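Local coordinates for mandelate racemase/muconate lactonizing protein (Thermobispora bispora, PDB 3VC5), which probably catalyses the magnesium-dependent dehydration of D-glucarate to 5-dehydro-4-deoxy-D-glucarate, as a member of the mandelate racemase/muconate lactonizing enzyme family, at residues 55-60 against 399-404; 26-31 against 85-90; 264-267 against 272-275; 239-244 against 285-290. All blocks are in the same frame, centred on the assembly; numbering follows the deposited sequence.

Contact 1. Residues 55-60 against 399-404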
loop_
_atom_site.group_PDB
_atom_site.type_symbol
_atom_site.label_atom_id
_atom_site.label_comp_id
_atom_site.label_asym_id
_atom_site.label_seq_id
_atom_site.Cartn_x
_atom_site.Cartn_y
_atom_site.Cartn_z
ATOM N N ILE A 55 -17.132 -15.688 -14.050
ATOM C CA ILE A 55 -17.716 -15.311 -12.779
ATOM C C ILE A 55 -17.299 -16.296 -11.692
ATOM O O ILE A 55 -17.369 -17.512 -11.871
ATOM C CB ILE A 55 -19.254 -15.267 -12.887
ATOM C CG1 ILE A 55 -19.639 -14.378 -14.076
ATOM C CG2 ILE A 55 -19.883 -14.834 -11.568
ATOM C CD1 ILE A 55 -19.138 -12.971 -14.047
ATOM N N VAL A 56 -16.873 -15.755 -10.559
ATOM C CA VAL A 56 -16.497 -16.597 -9.432
ATOM C C VAL A 56 -17.399 -16.337 -8.234
ATOM O O VAL A 56 -17.678 -15.188 -7.897
ATOM C CB VAL A 56 -15.011 -16.295 -9.019
ATOM C CG1 VAL A 56 -14.655 -16.951 -7.686
ATOM C CG2 VAL A 56 -14.075 -16.734 -10.133
ATOM N N GLU A 57 -17.852 -17.410 -7.578
ATOM C CA GLU A 57 -18.630 -17.247 -6.366
ATOM C C GLU A 57 -18.023 -18.088 -5.264
ATOM O O GLU A 57 -17.957 -19.325 -5.391
ATOM C CB GLU A 57 -20.109 -17.637 -6.594
ATOM C CG GLU A 57 -20.973 -17.364 -5.348
ATOM C CD GLU A 57 -22.448 -17.666 -5.546
ATOM O OE1 GLU A 57 -22.787 -18.609 -6.316
ATOM O OE2 GLU A 57 -23.276 -16.962 -4.911
ATOM N N VAL A 58 -17.565 -17.425 -4.197
ATOM C CA VAL A 58 -16.942 -18.099 -3.069
ATOM C C VAL A 58 -18.016 -18.286 -2.022
ATOM O O VAL A 58 -18.768 -17.353 -1.738
ATOM C CB VAL A 58 -15.747 -17.246 -2.484
ATOM C CG1 VAL A 58 -15.233 -17.878 -1.173
ATOM C CG2 VAL A 58 -14.616 -17.142 -3.522
ATOM N N VAL A 59 -18.088 -19.486 -1.444
ATOM C CA VAL A 59 -19.093 -19.800 -0.433
ATOM C C VAL A 59 -18.379 -20.307 0.821
ATOM O O VAL A 59 -17.582 -21.247 0.748
ATOM C CB VAL A 59 -20.070 -20.892 -0.906
ATOM C CG1 VAL A 59 -21.249 -21.005 0.061
ATOM C CG2 VAL A 59 -20.573 -20.596 -2.346
ATOM N N THR A 60 -18.661 -19.681 1.953
ATOM C CA THR A 60 -18.101 -20.118 3.229
ATOM C C THR A 60 -18.859 -21.294 3.828
ATOM O O THR A 60 -19.983 -21.644 3.394
ATOM C CB THR A 60 -18.078 -18.973 4.269
ATOM O OG1 THR A 60 -19.416 -18.691 4.702
ATOM C CG2 THR A 60 -17.454 -17.697 3.666
ATOM N N VAL A 399 -23.942 -5.904 -4.334
ATOM C CA VAL A 399 -24.670 -6.498 -5.468
ATOM C C VAL A 399 -25.171 -7.890 -5.145
ATOM O O VAL A 399 -24.659 -8.550 -4.247
ATOM C CB VAL A 399 -23.827 -6.543 -6.773
ATOM C CG1 VAL A 399 -23.552 -5.115 -7.270
ATOM C CG2 VAL A 399 -22.520 -7.369 -6.595
ATOM N N GLU A 400 -26.179 -8.338 -5.882
ATOM C CA GLU A 400 -26.769 -9.639 -5.631
ATOM C C GLU A 400 -26.722 -10.402 -6.942
ATOM O O GLU A 400 -27.222 -9.915 -7.948
ATOM C CB GLU A 400 -28.239 -9.498 -5.173
ATOM C CG GLU A 400 -28.863 -10.817 -4.760
ATOM C CD GLU A 400 -30.359 -10.704 -4.478
ATOM O OE1 GLU A 400 -30.839 -9.592 -4.158
ATOM O OE2 GLU A 400 -31.056 -11.738 -4.579
ATOM N N LEU A 401 -26.127 -11.590 -6.933
ATOM C CA LEU A 401 -26.124 -12.452 -8.102
ATOM C C LEU A 401 -27.559 -12.820 -8.529
ATOM O O LEU A 401 -28.397 -13.189 -7.706
ATOM C CB LEU A 401 -25.347 -13.729 -7.785
ATOM C CG LEU A 401 -25.127 -14.663 -8.973
ATOM C CD1 LEU A 401 -24.328 -13.949 -10.083
ATOM C CD2 LEU A 401 -24.440 -15.945 -8.506
ATOM N N ASP A 402 -27.841 -12.677 -9.815
ATOM C CA ASP A 402 -29.095 -13.144 -10.398
ATOM C C ASP A 402 -28.756 -14.470 -11.058
ATOM O O ASP A 402 -28.122 -14.513 -12.137
ATOM C CB ASP A 402 -29.578 -12.142 -11.448
ATOM C CG ASP A 402 -30.887 -12.556 -12.102
ATOM O OD1 ASP A 402 -31.137 -13.763 -12.303
ATOM O OD2 ASP A 402 -31.667 -11.651 -12.437
ATOM N N ARG A 403 -29.132 -15.570 -10.406
ATOM C CA ARG A 403 -28.656 -16.877 -10.877
ATOM C C ARG A 403 -29.230 -17.283 -12.231
ATOM O O ARG A 403 -28.583 -17.970 -13.005
ATOM C CB ARG A 403 -28.919 -17.964 -9.814
ATOM C CG ARG A 403 -28.144 -17.736 -8.505
ATOM C CD ARG A 403 -28.364 -18.829 -7.457
ATOM N NE ARG A 403 -27.716 -18.378 -6.230
ATOM C CZ ARG A 403 -26.395 -18.406 -6.045
ATOM N NH1 ARG A 403 -25.608 -18.940 -6.975
ATOM N NH2 ARG A 403 -25.867 -17.918 -4.926
ATOM N N ASP A 404 -30.460 -16.873 -12.522
ATOM C CA ASP A 404 -31.005 -17.114 -13.859
ATOM C C ASP A 404 -30.171 -16.362 -14.913
ATOM O O ASP A 404 -29.865 -16.913 -15.996
ATOM C CB ASP A 404 -32.465 -16.639 -13.940
ATOM C CG ASP A 404 -33.441 -17.606 -13.288
ATOM O OD1 ASP A 404 -32.997 -18.653 -12.759
ATOM O OD2 ASP A 404 -34.671 -17.315 -13.307
#
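An end-on salt bridge between Glu57 and Arg403 ties the middle strand of the three-stranded antiparallel sheet of the N-terminal domain to the start of helix 403-415. The arginine grips the carboxylate with two nitrogens, one to each oxygen. Arg403 NH1 donates to Glu57 OE1 at 2.9 Å, nearly straight at 166°, and this oxygen lies in the guanidinium plane. Arg403 NH2 donates to Glu57 OE2 at 2.8 Å, in a more bent bond with the oxygen tilted from that plane. Both oxygens offer their syn lone pairs, and the two flat groups are nearly coplanar. Glu57 holds CG anti to its backbone N (chi1 -175°) and runs on extended, which carries the carboxylate from the strand to the arginine. Leu401 adds an apolar neighbour: its CD2 lies 3.8 Å from Glu57 OE1. The double grip should hold the carboxylate against rotation. Glu57 OE1 also pairs with Arg29 of strand 25-36, so two arginines probably stabilise its negative charge. Asp402 N-caps helix 403-415 through Ala405 N. Leu401 also rests on Leu67 of strand 65-71, while helix 123-146 packs on Val56 and Val58, on the other face of the sheet.

Contact 2. Residues 26-31 against 85-90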
loop_
_atom_site.group_PDB
_atom_site.type_symbol
_atom_site.label_atom_id
_atom_site.label_comp_id
_atom_site.label_asym_id
_atom_site.label_seq_id
_atom_site.Cartn_x
_atom_site.Cartn_y
_atom_site.Cartn_z
ATOM N N ARG A 26 -15.817 -23.098 1.786
ATOM C CA ARG A 26 -16.368 -24.439 1.577
ATOM C C ARG A 26 -16.283 -24.830 0.105
ATOM O O ARG A 26 -15.912 -25.970 -0.234
ATOM C CB ARG A 26 -17.838 -24.513 2.027
ATOM C CG ARG A 26 -18.423 -25.933 1.974
ATOM C CD ARG A 26 -19.922 -25.936 1.651
ATOM N NE ARG A 26 -20.673 -24.963 2.444
ATOM C CZ ARG A 26 -21.786 -24.352 2.034
ATOM N NH1 ARG A 26 -22.399 -23.483 2.830
ATOM N NH2 ARG A 26 -22.284 -24.599 0.826
ATOM N N GLU A 27 -16.625 -23.891 -0.783
ATOM C CA GLU A 27 -16.625 -24.202 -2.215
ATOM C C GLU A 27 -16.443 -22.919 -3.023
ATOM O O GLU A 27 -16.722 -21.811 -2.531
ATOM C CB GLU A 27 -17.880 -24.986 -2.652
ATOM C CG GLU A 27 -19.094 -24.132 -2.880
ATOM C CD GLU A 27 -20.338 -24.921 -3.301
ATOM O OE1 GLU A 27 -20.544 -25.173 -4.516
ATOM O OE2 GLU A 27 -21.130 -25.266 -2.409
ATOM N N VAL A 28 -15.960 -23.066 -4.253
ATOM C CA VAL A 28 -15.742 -21.913 -5.122
ATOM C C VAL A 28 -16.306 -22.305 -6.479
ATOM O O VAL A 28 -15.855 -23.284 -7.094
ATOM C CB VAL A 28 -14.249 -21.534 -5.235
ATOM C CG1 VAL A 28 -14.100 -20.284 -6.124
ATOM C CG2 VAL A 28 -13.665 -21.263 -3.838
ATOM N N ARG A 29 -17.350 -21.594 -6.901
ATOM C CA ARG A 29 -18.030 -21.902 -8.147
ATOM C C ARG A 29 -17.454 -21.020 -9.229
ATOM O O ARG A 29 -17.325 -19.812 -9.035
ATOM C CB ARG A 29 -19.519 -21.601 -7.980
ATOM C CG ARG A 29 -20.129 -22.374 -6.817
ATOM C CD ARG A 29 -21.524 -21.797 -6.434
ATOM N NE ARG A 29 -22.101 -22.562 -5.325
ATOM C CZ ARG A 29 -23.096 -22.141 -4.548
ATOM N NH1 ARG A 29 -23.613 -20.921 -4.708
ATOM N NH2 ARG A 29 -23.556 -22.934 -3.578
ATOM N N VAL A 30 -17.090 -21.625 -10.350
ATOM C CA VAL A 30 -16.471 -20.894 -11.442
ATOM C C VAL A 30 -17.312 -21.073 -12.691
ATOM O O VAL A 30 -17.533 -22.198 -13.125
ATOM C CB VAL A 30 -15.022 -21.400 -11.707
ATOM C CG1 VAL A 30 -14.433 -20.641 -12.919
ATOM C CG2 VAL A 30 -14.147 -21.226 -10.459
ATOM N N THR A 31 -17.796 -19.956 -13.251
ATOM C CA THR A 31 -18.729 -19.977 -14.377
ATOM C C THR A 31 -18.310 -19.070 -15.526
ATOM O O THR A 31 -18.373 -17.839 -15.398
ATOM C CB THR A 31 -20.141 -19.551 -13.908
ATOM O OG1 THR A 31 -20.491 -20.324 -12.748
ATOM C CG2 THR A 31 -21.195 -19.789 -15.022
ATOM N N ALA A 85 -10.252 -24.880 -7.153
ATOM C CA ALA A 85 -10.362 -26.227 -6.591
ATOM C C ALA A 85 -9.463 -26.427 -5.367
ATOM O O ALA A 85 -9.691 -27.361 -4.571
ATOM C CB ALA A 85 -10.049 -27.279 -7.668
ATOM N N ARG A 86 -8.464 -25.550 -5.208
ATOM C CA ARG A 86 -7.492 -25.667 -4.134
ATOM C C ARG A 86 -7.712 -24.634 -3.007
ATOM O O ARG A 86 -6.885 -24.530 -2.100
ATOM C CB ARG A 86 -6.049 -25.624 -4.678
ATOM C CG ARG A 86 -5.747 -26.720 -5.703
ATOM C CD ARG A 86 -4.817 -27.770 -5.155
ATOM N NE ARG A 86 -3.530 -27.205 -4.738
ATOM C CZ ARG A 86 -2.447 -27.122 -5.514
ATOM N NH1 ARG A 86 -2.476 -27.566 -6.767
ATOM N NH2 ARG A 86 -1.326 -26.595 -5.034
ATOM N N LEU A 87 -8.822 -23.877 -3.048
ATOM C CA LEU A 87 -9.103 -22.893 -1.993
ATOM C C LEU A 87 -9.955 -23.372 -0.802
ATOM O O LEU A 87 -9.862 -22.797 0.292
ATOM C CB LEU A 87 -9.725 -21.620 -2.568
ATOM C CG LEU A 87 -8.859 -20.851 -3.566
ATOM C CD1 LEU A 87 -9.540 -19.552 -3.962
ATOM C CD2 LEU A 87 -7.459 -20.559 -3.025
ATOM N N PRO A 88 -10.790 -24.415 -0.995
ATOM C CA PRO A 88 -11.531 -24.841 0.192
ATOM C C PRO A 88 -10.609 -25.117 1.383
ATOM O O PRO A 88 -9.528 -25.719 1.230
ATOM C CB PRO A 88 -12.272 -26.100 -0.296
ATOM C CG PRO A 88 -12.541 -25.750 -1.796
ATOM C CD PRO A 88 -11.226 -25.138 -2.212
ATOM N N GLY A 89 -11.023 -24.649 2.552
ATOM C CA GLY A 89 -10.273 -24.900 3.796
ATOM C C GLY A 89 -9.480 -23.673 4.219
ATOM O O GLY A 89 -9.049 -23.568 5.372
ATOM N N LEU A 90 -9.268 -22.751 3.273
ATOM C CA LEU A 90 -8.615 -21.480 3.593
ATOM C C LEU A 90 -9.641 -20.464 4.082
ATOM O O LEU A 90 -10.817 -20.473 3.676
ATOM C CB LEU A 90 -7.826 -20.919 2.392
ATOM C CG LEU A 90 -6.635 -21.739 1.868
ATOM C CD1 LEU A 90 -5.949 -21.074 0.682
ATOM C CD2 LEU A 90 -5.627 -22.046 2.989
#
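Pro88 packs its CB and CG against the backbone carbonyl of Arg26. Its CB lies 3.6 Å from Arg26 O, and Pro88 CG is almost as near to the same oxygen. CG also approaches the backbone of Glu27, at 4.4 Å from Glu27 CA. Beside this, Val28 CG2 meets Leu87 CB at 4.2 Å. In Val28 it is CG1 that stands anti to the backbone N (chi1 -178°); CG2 lies beside that N and is the branch that faces Leu87. Val28 also touches Val56 of strand 50-60 and Ala84 of helix 74-85. One step out, a type II turn from Leu87 to Leu90 fixes the proline. It is closed by Leu90 N to Leu87 O at 3.0 Å. Gly89 has the positive phi (103°) of such a turn, where a side chain would jam against the carbonyl of Pro88. Its backbone also bonds to Ile25. On the strand, Arg26 and Glu27 both face Val59 in a classic beta bulge. Both side chains leave the backbone away from the turn, and with Arg29 they form a salt-bridge network. Arg29 NE donates to Glu27 OE1 at 3.1 Å, reaching it from above the carboxylate plane, and Arg26 NH2 lies 3.5 Å from Glu27 OE2. The charges thus pair along the strand, and the two segments meet by van der Waals packing, with no hydrogen bond between them.

Contact 3. Residues 264-267 against 272-275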
loop_
_atom_site.group_PDB
_atom_site.type_symbol
_atom_site.label_atom_id
_atom_site.label_comp_id
_atom_site.label_asym_id
_atom_site.label_seq_id
_atom_site.Cartn_x
_atom_site.Cartn_y
_atom_site.Cartn_z
ATOM N N GLU A 264 -2.884 8.945 -23.957
ATOM C CA GLU A 264 -2.730 7.613 -23.379
ATOM C C GLU A 264 -2.056 6.674 -24.376
ATOM O O GLU A 264 -2.555 6.485 -25.488
ATOM C CB GLU A 264 -4.132 7.094 -23.056
ATOM C CG GLU A 264 -4.175 5.795 -22.332
ATOM C CD GLU A 264 -5.604 5.447 -21.949
ATOM O OE1 GLU A 264 -6.352 6.359 -21.567
ATOM O OE2 GLU A 264 -5.969 4.271 -22.024
ATOM N N ASP A 265 -0.898 6.114 -24.005
ATOM C CA ASP A 265 -0.212 5.138 -24.875
ATOM C C ASP A 265 -0.103 5.525 -26.344
ATOM O O ASP A 265 -0.529 4.784 -27.229
ATOM C CB ASP A 265 -0.896 3.776 -24.753
ATOM C CG ASP A 265 -0.591 3.136 -23.412
ATOM O OD1 ASP A 265 0.619 3.172 -23.016
ATOM O OD2 ASP A 265 -1.535 2.657 -22.744
ATOM N N PRO A 266 0.495 6.697 -26.620
ATOM C CA PRO A 266 0.662 7.003 -28.051
ATOM C C PRO A 266 1.633 6.038 -28.782
ATOM O O PRO A 266 1.455 5.768 -29.968
ATOM C CB PRO A 266 1.224 8.433 -28.030
ATOM C CG PRO A 266 1.815 8.593 -26.671
ATOM C CD PRO A 266 0.944 7.798 -25.752
ATOM N N THR A 267 2.636 5.516 -28.083
ATOM C CA THR A 267 3.732 4.837 -28.757
ATOM C C THR A 267 4.196 3.659 -27.886
ATOM O O THR A 267 4.010 3.688 -26.659
ATOM C CB THR A 267 4.893 5.860 -28.991
ATOM O OG1 THR A 267 5.801 5.403 -30.013
ATOM C CG2 THR A 267 5.666 6.127 -27.692
ATOM N N GLY A 272 10.259 4.801 -25.723
ATOM C CA GLY A 272 9.536 5.654 -26.690
ATOM C C GLY A 272 8.556 6.566 -25.957
ATOM O O GLY A 272 8.453 7.768 -26.246
ATOM N N MET A 273 7.847 6.023 -24.971
ATOM C CA MET A 273 6.927 6.839 -24.186
ATOM C C MET A 273 7.656 7.967 -23.454
ATOM O O MET A 273 7.177 9.109 -23.414
ATOM C CB MET A 273 6.185 5.956 -23.181
ATOM C CG MET A 273 5.136 5.103 -23.889
ATOM S SD MET A 273 3.566 5.940 -24.224
ATOM C CE MET A 273 2.951 6.249 -22.559
ATOM N N ALA A 274 8.826 7.660 -22.895
ATOM C CA ALA A 274 9.598 8.681 -22.164
ATOM C C ALA A 274 10.058 9.794 -23.121
ATOM O O ALA A 274 10.037 10.961 -22.770
ATOM C CB ALA A 274 10.778 8.062 -21.467
ATOM N N ARG A 275 10.467 9.424 -24.316
ATOM C CA ARG A 275 10.888 10.396 -25.312
ATOM C C ARG A 275 9.761 11.269 -25.764
ATOM O O ARG A 275 9.946 12.438 -25.928
ATOM C CB ARG A 275 11.513 9.727 -26.500
ATOM C CG ARG A 275 12.732 8.982 -26.142
ATOM C CD ARG A 275 13.607 8.789 -27.282
ATOM N NE ARG A 275 13.233 7.771 -28.216
ATOM C CZ ARG A 275 13.193 7.962 -29.528
ATOM N NH1 ARG A 275 12.880 6.998 -30.333
ATOM N NH2 ARG A 275 13.458 9.130 -30.051
#
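Asp265 OD1 is hydrogen-bonded to Thr286 OG1 and also meets the methyl of Met273, at 3.9 Å from CE. The other oxygen of this carboxylate, OD2, accepts from Asn287 N, so the group is held at both ends. Met273 reaches it by a curled path. Its CG lies beside the backbone N (chi1 -74°), and further bends at chi2 and chi3 fold the chain over the loop that follows strand 262-264. The sulfur packs on the proline ring, with Met273 SD 3.6 Å from Pro266 CD. Both Met273 CG and SD lie 3.3 Å from Thr267 O. Thr267 turns its methyl to the helix, with CG2 3.4 Å from Gly272 C, against the bare glycine backbone. The hydroxyl of Thr267 bonds to Trp244 O instead. With an alanine in place of Met273, the sulfur and methyl are gone, and a gap would probably open between Pro266, Asp265 and helix 270-277. Glu264, a magnesium ligand, begins this loop at the end of its strand. Across the contact the helix thus supplies buried apolar packing, while the polar ends of Asp265 and Thr267 bond elsewhere, Asp265 in part to the backbone of Asn287, another magnesium ligand.

Contact 4. Residues 239-244 against 285-290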
loop_
_atom_site.group_PDB
_atom_site.type_symbol
_atom_site.label_atom_id
_atom_site.label_comp_id
_atom_site.label_asym_id
_atom_site.label_seq_id
_atom_site.Cartn_x
_atom_site.Cartn_y
_atom_site.Cartn_z
ATOM N N ASP A 239 -6.561 7.656 -26.952
ATOM C CA ASP A 239 -5.876 6.404 -26.608
ATOM C C ASP A 239 -5.562 5.552 -27.854
ATOM O O ASP A 239 -6.356 4.698 -28.235
ATOM C CB ASP A 239 -6.764 5.607 -25.632
ATOM C CG ASP A 239 -6.164 4.277 -25.248
ATOM O OD1 ASP A 239 -4.938 4.055 -25.453
ATOM O OD2 ASP A 239 -6.934 3.440 -24.734
ATOM N N PRO A 240 -4.388 5.769 -28.486
ATOM C CA PRO A 240 -4.053 4.983 -29.674
ATOM C C PRO A 240 -3.467 3.571 -29.418
ATOM O O PRO A 240 -3.118 2.884 -30.377
ATOM C CB PRO A 240 -3.021 5.862 -30.412
ATOM C CG PRO A 240 -3.000 7.164 -29.703
ATOM C CD PRO A 240 -3.486 6.923 -28.318
ATOM N N ASN A 241 -3.376 3.136 -28.155
ATOM C CA ASN A 241 -2.817 1.820 -27.833
ATOM C C ASN A 241 -1.501 1.523 -28.572
ATOM O O ASN A 241 -1.328 0.437 -29.143
ATOM C CB ASN A 241 -3.830 0.689 -28.061
ATOM C CG ASN A 241 -4.896 0.638 -26.996
ATOM O OD1 ASN A 241 -6.072 0.939 -27.268
ATOM N ND2 ASN A 241 -4.513 0.241 -25.767
ATOM N N ALA A 242 -0.606 2.506 -28.554
ATOM C CA ALA A 242 0.771 2.361 -29.049
ATOM C C ALA A 242 0.871 2.258 -30.578
ATOM O O ALA A 242 1.853 1.728 -31.114
ATOM C CB ALA A 242 1.465 1.175 -28.373
ATOM N N ALA A 243 -0.156 2.733 -31.276
ATOM C CA ALA A 243 -0.186 2.674 -32.746
ATOM C C ALA A 243 0.765 3.653 -33.448
ATOM O O ALA A 243 0.909 3.574 -34.662
ATOM C CB ALA A 243 -1.622 2.878 -33.265
ATOM N N TRP A 244 1.405 4.563 -32.710
ATOM C CA TRP A 244 2.174 5.637 -33.364
ATOM C C TRP A 244 3.671 5.522 -33.100
ATOM O O TRP A 244 4.086 4.990 -32.056
ATOM C CB TRP A 244 1.723 7.032 -32.916
ATOM C CG TRP A 244 0.252 7.313 -33.108
ATOM C CD1 TRP A 244 -0.608 6.678 -33.967
ATOM C CD2 TRP A 244 -0.519 8.317 -32.434
ATOM N NE1 TRP A 244 -1.883 7.215 -33.844
ATOM C CE2 TRP A 244 -1.845 8.236 -32.929
ATOM C CE3 TRP A 244 -0.219 9.282 -31.469
ATOM C CZ2 TRP A 244 -2.865 9.093 -32.484
ATOM C CZ3 TRP A 244 -1.241 10.130 -31.027
ATOM C CH2 TRP A 244 -2.542 10.025 -31.538
ATOM N N ALA A 285 -0.328 8.844 -20.298
ATOM C CA ALA A 285 -0.863 7.819 -19.422
ATOM C C ALA A 285 -0.567 6.466 -20.034
ATOM O O ALA A 285 -0.296 6.364 -21.233
ATOM C CB ALA A 285 -2.390 7.990 -19.298
ATOM N N THR A 286 -0.684 5.397 -19.240
ATOM C CA THR A 286 -0.518 4.072 -19.829
ATOM C C THR A 286 -1.371 3.016 -19.131
ATOM O O THR A 286 -1.626 3.108 -17.897
ATOM C CB THR A 286 0.978 3.605 -19.786
ATOM O OG1 THR A 286 1.145 2.496 -20.676
ATOM C CG2 THR A 286 1.381 3.192 -18.387
ATOM N N ASN A 287 -1.765 2.005 -19.910
ATOM C CA ASN A 287 -2.071 0.678 -19.353
ATOM C C ASN A 287 -1.382 -0.397 -20.192
ATOM O O ASN A 287 -1.902 -1.514 -20.336
ATOM C CB ASN A 287 -3.583 0.410 -19.290
ATOM C CG ASN A 287 -4.302 0.672 -20.623
ATOM O OD1 ASN A 287 -4.993 1.679 -20.752
ATOM N ND2 ASN A 287 -4.180 -0.243 -21.593
ATOM N N MET A 288 -0.192 -0.061 -20.723
ATOM C CA MET A 288 0.561 -0.978 -21.600
ATOM C C MET A 288 1.998 -1.132 -21.213
ATOM O O MET A 288 2.476 -2.256 -21.235
ATOM C CB MET A 288 0.489 -0.583 -23.094
ATOM C CG MET A 288 -0.952 -0.633 -23.633
ATOM S SD MET A 288 -1.068 -0.084 -25.363
ATOM C CE MET A 288 -0.256 -1.421 -26.247
ATOM N N CYS A 289 2.692 -0.043 -20.871
ATOM C CA CYS A 289 4.129 -0.172 -20.573
ATOM C C CYS A 289 4.391 -0.263 -19.066
ATOM O O CYS A 289 5.508 -0.508 -18.647
ATOM C CB CYS A 289 4.934 0.978 -21.234
ATOM S SG CYS A 289 4.734 2.644 -20.519
ATOM N N VAL A 290 3.369 0.024 -18.254
ATOM C CA VAL A 290 3.436 -0.200 -16.797
ATOM C C VAL A 290 2.175 -0.936 -16.385
ATOM O O VAL A 290 1.086 -0.309 -16.322
ATOM C CB VAL A 290 3.527 1.138 -16.026
ATOM C CG1 VAL A 290 3.610 0.907 -14.514
ATOM C CG2 VAL A 290 4.738 1.961 -16.520
HETATM O O HOH W 1 -6.479 -0.154 -23.722
#
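Met288 packs tightly on the 239-244 loop, with its sulfur and methyl pressed against Asn241 and Ala242. Met288 CE lies 3.8 Å from Ala242 CB and 3.6 Å from Asn241 O. CG stands beside the backbone N (chi1 -62°), and a bend at chi3 lays the methyl along the loop. Asn241 ND2 gives Met288 SD a weak but straight hydrogen bond of 3.5 Å. Past the sulfur, the same ND2 has a looser, watery side. There Asn241 ND2 and Asn287 ND2 stay 4.2 Å apart and share a water, which accepts from the former at 2.9 Å and the latter at 3.1 Å. Asn241 OD1 bonds to Lys211, a predicted proton acceptor. A serine in place of Met288 has neither sulfur nor methyl, and would probably leave one N-H of Asn241 without its weak mate and open a gap beside Ala242. Each segment is braced from within: Asp239 OD1 accepts from Asn241 N in an Asx turn, and Thr286 OG1 takes Met288 N and Cys289 N. Asp239 and Asn287 are magnesium ligands, though this chain holds no metal here. Strand 262-264, bearing the ligand Glu264, runs between strands 236-239 and 284-286 of the barrel, and Asn287 also touches Leu309 of strand 307-310 and Tyr314 of helix 312-315.

In the fold
Contacts 3 and 4 are buried and contact 2 lies at the surface, with contact 1 between these extremes. Contacts 1 and 2 share the N-terminal antiparallel sheet: strands 50-60 and 25-36 are neighbours, and Arg29 pairs with both Glu57 and Glu27. There the charges are joined as arginine-carboxylate pairs. Contacts 3 and 4 stand on the other side of the chain's centre, about 7 Å apart between centres, at the ends of neighbouring barrel strands. Their loops are joined by the backbone bond between Asp265 and Ala242. Each packs a methionine near the metal ligands, without a hydrogen bond in contact 3 and with a weak N-H to sulfur bond in contact 4. Contact 1 links distant parts of the sequence, and contacts 3 and 4 are nested within its loop.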